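Local coordinates for N-acetylmuramoyl-l-alanine amidase (Bartonella henselae, PDB 3NE8), which probably cleaves the amide bond between N-acetylmuramic acid and L-alanine in peptidoglycan, as a zinc-dependent amidase of cell-wall remodelling in dividing bacteria, at residues V156-K161 with I220-E225; D41-G46 with S215-I220. One frame throughout, in Å; residues are numbered along the deposited sequence. Where two conformers were deposited one is given.

Contact 1: V156-K161 with I220-E225; sequences VSNLSK and IRQFAE
Asn158 and Gln222 face each other from two helices whose backbones stay well apart, their CA atoms 10.3 Å from one another. The side chains reach across from opposite directions, and Gln222 covers its share with a chain extended beyond CG (chi2 -176°). Asn158 ND2 donates to Gln222 OE1 at 2.8 Å, nearly straight at 160° N-H...O. Amides suit such a place, since each offers a donor and an acceptor, and buried Asn158 uses both. The acceptor lies almost in the amide plane of Asn158, whereas the donor stands above the carbonyl plane of Gln222, and the two amide planes are 44° apart. Gln222 OE1 also accepts from Asn154 ND2, one turn earlier on helix 135-161. In this zinc amidase fold that helix packs beside helix 206-227, which in turn covers strand 77-82 of the mixed sheet with Ile220 and Phe223. A water closes the polar edge of the contact: it donates to Asn158 OD1 at 2.7 Å and accepts from Gln222 NE2 at 3.1 Å. More distantly, at 3.3 Å, it accepts from Lys161 NZ, the exposed lysine bringing its long chain and ammonium from the solvent side.

Contact 2: D41-G46 with S215-I220; sequences DELQKG and SIAYSI
Leu43 packs on Ala217 and Ile220, and Glu42 on Ala217, where the last turn of helix 28-45 passes over helix 206-227. The short segment axes come within 9.1 Å at 48° to each other, and Leu43 CA and Ala217 CA are only 5.6 Å apart. Ala217 suits this point because its side chain is a single methyl directed at the other helix: the backbones can draw close, and the CB still finds two partners. Glu42 CB meets Ala217 CB at 3.9 Å, and Leu43 CD2 meets the same methyl at an equal 3.9 Å.

Leu43 buries the largest share of the surface. Its CG lies anti to the carbonyl carbon (chi1 -72°), and the branch carries CD2 to Ile220 CG2, again at 3.9 Å, while Leu43 CD1 and Ile220 CD1 touch at 3.9 Å. The two side chains cross at about a right angle, and both leucine methyls touch Ile220. Leu43 also rests on Thr49 and Val51 of strand 49-53, which suits a bulky, buried aliphatic residue.

Toward solvent the contact becomes looser and polar. Glu42 gives only its CB to Ala217; its chain then bends at chi2 (-60°), and OE2 forms a salt bridge with Lys45 NZ at 3.3 Å, the hydrogen bond in it being weak. Both residues also touch Lys210 of helix 206-227. Aliphatic stems with charged ends fit this margin.

Beyond Gly46 the chain runs into strand 49-53, which lies parallel beside strand 5-11. Helix 28-45 is thus the connection of a beta-alpha-beta crossover, packed here against the C-terminal helix of the amidase alpha/beta fold.

How the contacts relate
Contacts 1 and 2 use successive turns of helix 206-227, with centres about 10 Å apart; their segments overlap at Ile220, which packs in contact 2. Contact 1 adds an amide hydrogen bond between this helix and helix 135-161, whereas contact 2 joins it to helix 28-45 through aliphatic groups. They meet directly: Asn158 ND2 lies 2.9 Å from Ser219 OG, a probable hydrogen bond, and the side chain of Asn158 also packs on Ser215. None of the four segments supplies a ligand to the zinc, which His13, Glu28, His82, Asp84 and Glu115 hold. The same elements also reach the zinc: Glu28 begins helix 28-45, and Ile220 packs on strand 77-82, which ends at His82.

Contact 1: V156-K161 with I220-E225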
ATOM      1  N   VAL A 156      -0.437   3.316 -11.740  1.00 11.48           N
ATOM      2  CA  VAL A 156      -1.650   3.343 -12.543  1.00 13.15           C
ATOM      3  C   VAL A 156      -2.559   4.501 -12.132  1.00 12.93           C
ATOM      4  O   VAL A 156      -3.048   5.240 -12.980  1.00 14.64           O
ATOM      5  CB  VAL A 156      -2.413   2.011 -12.426  1.00 16.11           C
ATOM      6  CG1 VAL A 156      -3.839   2.161 -12.945  1.00 17.24           C
ATOM      7  CG2 VAL A 156      -1.659   0.905 -13.154  1.00 16.85           C
ATOM      8  N   SER A 157      -2.765   4.662 -10.830  1.00 13.93           N
ATOM      9  CA  SER A 157      -3.615   5.739 -10.321  1.00 14.54           C
ATOM     10  C   SER A 157      -3.130   7.109 -10.800  1.00 15.18           C
ATOM     11  O   SER A 157      -3.917   7.925 -11.274  1.00 15.79           O
ATOM     12  CB  SER A 157      -3.646   5.701  -8.791  1.00 17.06           C
ATOM     13  OG  SER A 157      -4.451   6.749  -8.270  1.00 23.35           O
ATOM     14  N   ASN A 158      -1.836   7.368 -10.671  1.00 14.05           N
ATOM     15  CA  ASN A 158      -1.297   8.670 -11.048  1.00 14.02           C
ATOM     16  C   ASN A 158      -1.207   8.896 -12.554  1.00 13.94           C
ATOM     17  O   ASN A 158      -1.385  10.017 -13.022  1.00 16.00           O
ATOM     18  CB  ASN A 158       0.045   8.922 -10.365  1.00 14.37           C
ATOM     19  CG  ASN A 158      -0.117   9.209  -8.892  1.00 14.96           C
ATOM     20  OD1 ASN A 158      -1.037   9.929  -8.491  1.00 18.38           O
ATOM     21  ND2 ASN A 158       0.761   8.653  -8.080  1.00 14.90           N
ATOM     22  N   LEU A 159      -0.958   7.836 -13.315  1.00 13.17           N
ATOM     23  CA  LEU A 159      -0.990   7.974 -14.772  1.00 12.86           C
ATOM     24  C   LEU A 159      -2.387   8.401 -15.201  1.00 16.16           C
ATOM     25  O   LEU A 159      -2.545   9.270 -16.057  1.00 16.71           O
ATOM     26  CB  LEU A 159      -0.588   6.678 -15.471  1.00 12.97           C
ATOM     27  CG  LEU A 159       0.885   6.294 -15.364  1.00 11.45           C
ATOM     28  CD1 LEU A 159       1.082   4.917 -15.970  1.00 13.70           C
ATOM     29  CD2 LEU A 159       1.752   7.322 -16.054  1.00 14.29           C
ATOM     30  N   SER A 160      -3.400   7.793 -14.596  1.00 15.77           N
ATOM     31  CA  SER A 160      -4.780   8.128 -14.907  0.56 19.58           C
ATOM     32  C   SER A 160      -5.082   9.587 -14.571  1.00 21.08           C
ATOM     33  O   SER A 160      -5.699  10.301 -15.361  1.00 22.34           O
ATOM     34  CB  SER A 160      -5.721   7.196 -14.147  0.56 19.14           C
ATOM     35  OG  SER A 160      -7.077   7.529 -14.387  0.56 19.77           O
ATOM     36  N   LYS A 161      -4.641  10.030 -13.397  1.00 18.85           N
ATOM     37  CA  LYS A 161      -4.859  11.414 -12.985  1.00 21.38           C
ATOM     38  C   LYS A 161      -4.165  12.391 -13.933  1.00 23.75           C
ATOM     39  O   LYS A 161      -4.611  13.527 -14.106  1.00 27.69           O
ATOM     40  CB  LYS A 161      -4.385  11.639 -11.548  1.00 19.58           C
ATOM     41  CG  LYS A 161      -5.188  10.881 -10.509  1.00 25.42           C
ATOM     42  CD  LYS A 161      -4.671  11.156  -9.107  1.00 29.79           C
ATOM     43  CE  LYS A 161      -5.520  10.445  -8.063  1.00 37.80           C
ATOM     44  NZ  LYS A 161      -5.078  10.754  -6.675  1.00 40.77           N
ATOM     45  N   ILE A 220       6.840   7.454  -7.381  1.00 10.64           N
ATOM     46  CA  ILE A 220       7.995   7.007  -6.612  1.00  9.70           C
ATOM     47  C   ILE A 220       8.146   7.791  -5.316  1.00 10.23           C
ATOM     48  O   ILE A 220       8.401   7.212  -4.250  1.00 10.10           O
ATOM     49  CB  ILE A 220       9.288   7.062  -7.455  1.00  9.49           C
ATOM     50  CG1 ILE A 220       9.220   6.008  -8.563  1.00  9.69           C
ATOM     51  CG2 ILE A 220      10.516   6.867  -6.562  1.00 11.34           C
ATOM     52  CD1 ILE A 220      10.310   6.155  -9.614  1.00 10.00           C
ATOM     53  N   ARG A 221       7.979   9.103  -5.368  1.00 11.09           N
ATOM     54  CA  ARG A 221       8.035   9.923  -4.160  0.50 11.77           C
ATOM     55  C   ARG A 221       6.979   9.494  -3.137  1.00 11.06           C
ATOM     56  O   ARG A 221       7.248   9.421  -1.933  1.00 12.97           O
ATOM     57  CB  ARG A 221       7.864  11.400  -4.513  0.50 13.17           C
ATOM     58  CG  ARG A 221       8.920  11.925  -5.477  0.50 17.66           C
ATOM     59  CD  ARG A 221      10.157  12.436  -4.752  0.50 26.60           C
ATOM     60  NE  ARG A 221      10.836  11.392  -3.991  0.50 32.83           N
ATOM     61  CZ  ARG A 221      11.236  11.531  -2.731  0.50 32.49           C
ATOM     62  NH1 ARG A 221      11.025  12.671  -2.089  0.50 35.06           N
ATOM     63  NH2 ARG A 221      11.850  10.531  -2.116  0.50 28.97           N
ATOM     64  N   GLN A 222       5.768   9.211  -3.610  1.00 11.65           N
ATOM     65  CA  GLN A 222       4.706   8.762  -2.709  1.00 11.69           C
ATOM     66  C   GLN A 222       5.051   7.405  -2.104  1.00 11.58           C
ATOM     67  O   GLN A 222       4.836   7.165  -0.919  1.00 12.65           O
ATOM     68  CB  GLN A 222       3.383   8.681  -3.463  1.00 14.60           C
ATOM     69  CG  GLN A 222       2.798  10.034  -3.832  1.00 15.50           C
ATOM     70  CD  GLN A 222       1.450   9.901  -4.494  1.00 19.61           C
ATOM     71  OE1 GLN A 222       1.230   8.997  -5.300  1.00 20.09           O
ATOM     72  NE2 GLN A 222       0.527  10.799  -4.150  1.00 23.62           N
ATOM     73  N   PHE A 223       5.600   6.519  -2.918  1.00 11.12           N
ATOM     74  CA  PHE A 223       6.010   5.203  -2.453  1.00 11.27           C
ATOM     75  C   PHE A 223       7.133   5.304  -1.418  1.00 11.29           C
ATOM     76  O   PHE A 223       7.118   4.596  -0.407  1.00 12.31           O
ATOM     77  CB  PHE A 223       6.435   4.381  -3.668  1.00 12.12           C
ATOM     78  CG  PHE A 223       6.777   2.948  -3.375  1.00 10.44           C
ATOM     79  CD1 PHE A 223       5.801   2.051  -2.960  1.00 11.28           C
ATOM     80  CD2 PHE A 223       8.067   2.485  -3.585  1.00 12.95           C
ATOM     81  CE1 PHE A 223       6.116   0.718  -2.740  1.00 13.31           C
ATOM     82  CE2 PHE A 223       8.392   1.160  -3.362  1.00 13.13           C
ATOM     83  CZ  PHE A 223       7.412   0.270  -2.936  1.00 12.70           C
ATOM     84  N   ALA A 224       8.086   6.205  -1.654  1.00 11.59           N
ATOM     85  CA  ALA A 224       9.172   6.430  -0.706  1.00 11.09           C
ATOM     86  C   ALA A 224       8.620   6.910   0.635  1.00 12.60           C
ATOM     87  O   ALA A 224       9.044   6.452   1.700  1.00 13.27           O
ATOM     88  CB  ALA A 224      10.147   7.449  -1.260  1.00 11.91           C
ATOM     89  N   GLU A 225       7.687   7.849   0.594  1.00 11.54           N
ATOM     90  CA  GLU A 225       7.137   8.380   1.833  0.57 13.19           C
ATOM     91  C   GLU A 225       6.428   7.287   2.622  1.00 14.11           C
ATOM     92  O   GLU A 225       6.544   7.231   3.850  1.00 14.97           O
ATOM     93  CB  GLU A 225       6.209   9.561   1.555  0.57 13.44           C
ATOM     94  CG  GLU A 225       6.949  10.795   1.061  0.57 19.10           C
ATOM     95  CD  GLU A 225       6.027  11.872   0.519  0.57 30.86           C
ATOM     96  OE1 GLU A 225       4.801  11.641   0.459  0.57 35.47           O
ATOM     97  OE2 GLU A 225       6.533  12.950   0.142  0.57 34.97           O
TER
HETATM   98  O   HOH W   1      -1.907  10.549  -5.985  1.00 28.36           O

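Contact 2: D41-G46 with S215-I220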
ATOM      1  N   ASP A  41      16.265  11.996 -14.633  1.00  9.47           N
ATOM      2  CA  ASP A  41      16.285  13.446 -14.540  1.00  9.97           C
ATOM      3  C   ASP A  41      15.149  13.964 -13.660  1.00 11.31           C
ATOM      4  O   ASP A  41      15.355  14.839 -12.831  1.00 12.06           O
ATOM      5  CB  ASP A  41      16.192  14.068 -15.928  1.00 12.44           C
ATOM      6  CG  ASP A  41      16.342  15.578 -15.906  1.00 28.56           C
ATOM      7  OD1 ASP A  41      17.416  16.062 -15.492  1.00 34.18           O
ATOM      8  OD2 ASP A  41      15.388  16.282 -16.305  1.00 34.84           O
ATOM      9  N   GLU A  42      13.943  13.442 -13.852  1.00 10.38           N
ATOM     10  CA  GLU A  42      12.812  13.869 -13.036  1.00  9.26           C
ATOM     11  C   GLU A  42      13.049  13.548 -11.564  1.00  9.17           C
ATOM     12  O   GLU A  42      12.744  14.360 -10.695  1.00 11.53           O
ATOM     13  CB  GLU A  42      11.513  13.230 -13.537  1.00 10.93           C
ATOM     14  CG  GLU A  42      11.060  13.712 -14.919  1.00 13.67           C
ATOM     15  CD  GLU A  42      10.811  15.202 -14.974  1.00 17.06           C
ATOM     16  OE1 GLU A  42      10.151  15.734 -14.063  1.00 17.66           O
ATOM     17  OE2 GLU A  42      11.271  15.848 -15.940  1.00 21.54           O
ATOM     18  N   LEU A  43      13.570  12.362 -11.284  1.00  9.10           N
ATOM     19  CA  LEU A  43      13.834  11.973  -9.905  1.00  9.56           C
ATOM     20  C   LEU A  43      14.902  12.857  -9.269  1.00 11.91           C
ATOM     21  O   LEU A  43      14.822  13.177  -8.075  1.00 12.87           O
ATOM     22  CB  LEU A  43      14.232  10.499  -9.830  1.00 10.29           C
ATOM     23  CG  LEU A  43      13.082   9.537 -10.075  1.00  8.99           C
ATOM     24  CD1 LEU A  43      13.615   8.153 -10.337  1.00 10.71           C
ATOM     25  CD2 LEU A  43      12.140   9.518  -8.878  1.00 11.87           C
ATOM     26  N   GLN A  44      15.893  13.253 -10.061  1.00 10.43           N
ATOM     27  CA  GLN A  44      17.005  14.049  -9.563  1.00 11.52           C
ATOM     28  C   GLN A  44      16.616  15.524  -9.375  1.00 14.84           C
ATOM     29  O   GLN A  44      17.328  16.287  -8.710  1.00 17.51           O
ATOM     30  CB  GLN A  44      18.249  13.859 -10.445  1.00 12.83           C
ATOM     31  CG  GLN A  44      18.873  12.473 -10.248  1.00 11.68           C
ATOM     32  CD  GLN A  44      20.028  12.139 -11.172  1.00 11.56           C
ATOM     33  OE1 GLN A  44      20.253  12.796 -12.208  1.00 13.05           O
ATOM     34  NE2 GLN A  44      20.758  11.080 -10.821  1.00 11.72           N
ATOM     35  N   LYS A  45      15.474  15.921  -9.932  1.00 15.01           N
ATOM     36  CA  LYS A  45      14.920  17.249  -9.669  1.00 18.23           C
ATOM     37  C   LYS A  45      14.286  17.273  -8.290  1.00 19.74           C
ATOM     38  O   LYS A  45      14.177  18.327  -7.665  1.00 21.45           O
ATOM     39  CB  LYS A  45      13.838  17.603 -10.692  1.00 24.99           C
ATOM     40  CG  LYS A  45      14.342  17.953 -12.073  1.00 34.50           C
ATOM     41  CD  LYS A  45      13.172  18.263 -13.000  1.00 42.83           C
ATOM     42  CE  LYS A  45      13.648  18.667 -14.388  1.00 47.81           C
ATOM     43  NZ  LYS A  45      12.509  18.883 -15.326  1.00 48.76           N
ATOM     44  N   GLY A  46      13.839  16.109  -7.832  1.00 20.80           N
ATOM     45  CA  GLY A  46      13.185  15.996  -6.542  1.00 26.29           C
ATOM     46  C   GLY A  46      14.203  15.885  -5.428  1.00 26.25           C
ATOM     47  O   GLY A  46      15.409  15.977  -5.653  1.00 31.07           O
ATOM     48  N   SER A 215       5.123  11.726 -14.013  1.00 10.56           N
ATOM     49  CA  SER A 215       4.078  11.056 -13.252  1.00 10.10           C
ATOM     50  C   SER A 215       4.667   9.883 -12.471  1.00 11.02           C
ATOM     51  O   SER A 215       4.370   9.684 -11.288  1.00 12.17           O
ATOM     52  CB  SER A 215       2.985  10.568 -14.199  1.00 11.88           C
ATOM     53  OG  SER A 215       1.973   9.874 -13.484  1.00 12.37           O
ATOM     54  N   ILE A 216       5.503   9.086 -13.126  1.00  9.96           N
ATOM     55  CA  ILE A 216       6.144   7.978 -12.427  1.00  9.38           C
ATOM     56  C   ILE A 216       7.021   8.475 -11.281  1.00  9.32           C
ATOM     57  O   ILE A 216       7.027   7.886 -10.197  1.00  9.67           O
ATOM     58  CB  ILE A 216       6.913   7.069 -13.401  1.00  9.78           C
ATOM     59  CG1 ILE A 216       5.934   6.461 -14.409  1.00 12.39           C
ATOM     60  CG2 ILE A 216       7.680   5.983 -12.651  1.00 10.74           C
ATOM     61  CD1 ILE A 216       6.579   5.719 -15.528  1.00 13.93           C
ATOM     62  N   ALA A 217       7.727   9.584 -11.487  1.00  9.91           N
ATOM     63  CA  ALA A 217       8.570  10.143 -10.430  1.00 10.02           C
ATOM     64  C   ALA A 217       7.730  10.546  -9.218  1.00 11.06           C
ATOM     65  O   ALA A 217       8.133  10.319  -8.071  1.00 10.92           O
ATOM     66  CB  ALA A 217       9.377  11.325 -10.948  1.00 10.67           C
ATOM     67  N   TYR A 218       6.557  11.120  -9.464  1.00 11.03           N
ATOM     68  CA  TYR A 218       5.637  11.460  -8.388  1.00 12.60           C
ATOM     69  C   TYR A 218       5.201  10.200  -7.644  1.00 10.86           C
ATOM     70  O   TYR A 218       5.169  10.180  -6.406  1.00 11.62           O
ATOM     71  CB  TYR A 218       4.431  12.215  -8.956  1.00 12.73           C
ATOM     72  CG  TYR A 218       3.415  12.632  -7.915  1.00 15.94           C
ATOM     73  CD1 TYR A 218       3.695  13.640  -7.003  1.00 23.98           C
ATOM     74  CD2 TYR A 218       2.175  12.018  -7.849  1.00 18.71           C
ATOM     75  CE1 TYR A 218       2.761  14.025  -6.049  1.00 24.91           C
ATOM     76  CE2 TYR A 218       1.230  12.399  -6.900  1.00 19.86           C
ATOM     77  CZ  TYR A 218       1.536  13.396  -6.007  1.00 20.71           C
ATOM     78  OH  TYR A 218       0.588  13.760  -5.074  1.00 24.72           O
ATOM     79  N   SER A 219       4.863   9.151  -8.385  1.00 10.29           N
ATOM     80  CA  SER A 219       4.485   7.889  -7.763  1.00 11.44           C
ATOM     81  C   SER A 219       5.602   7.341  -6.899  1.00 10.53           C
ATOM     82  O   SER A 219       5.350   6.805  -5.819  1.00 10.75           O
ATOM     83  CB  SER A 219       4.093   6.849  -8.808  1.00 10.82           C
ATOM     84  OG  SER A 219       2.916   7.266  -9.480  1.00 12.14           O
ATOM     85  N   ILE A 220       6.840   7.454  -7.381  1.00 10.64           N
ATOM     86  CA  ILE A 220       7.995   7.007  -6.612  1.00  9.70           C
ATOM     87  C   ILE A 220       8.146   7.791  -5.316  1.00 10.23           C
ATOM     88  O   ILE A 220       8.401   7.212  -4.250  1.00 10.10           O
ATOM     89  CB  ILE A 220       9.288   7.062  -7.455  1.00  9.49           C
ATOM     90  CG1 ILE A 220       9.220   6.008  -8.563  1.00  9.69           C
ATOM     91  CG2 ILE A 220      10.516   6.867  -6.562  1.00 11.34           C
ATOM     92  CD1 ILE A 220      10.310   6.155  -9.614  1.00 10.00           C
TER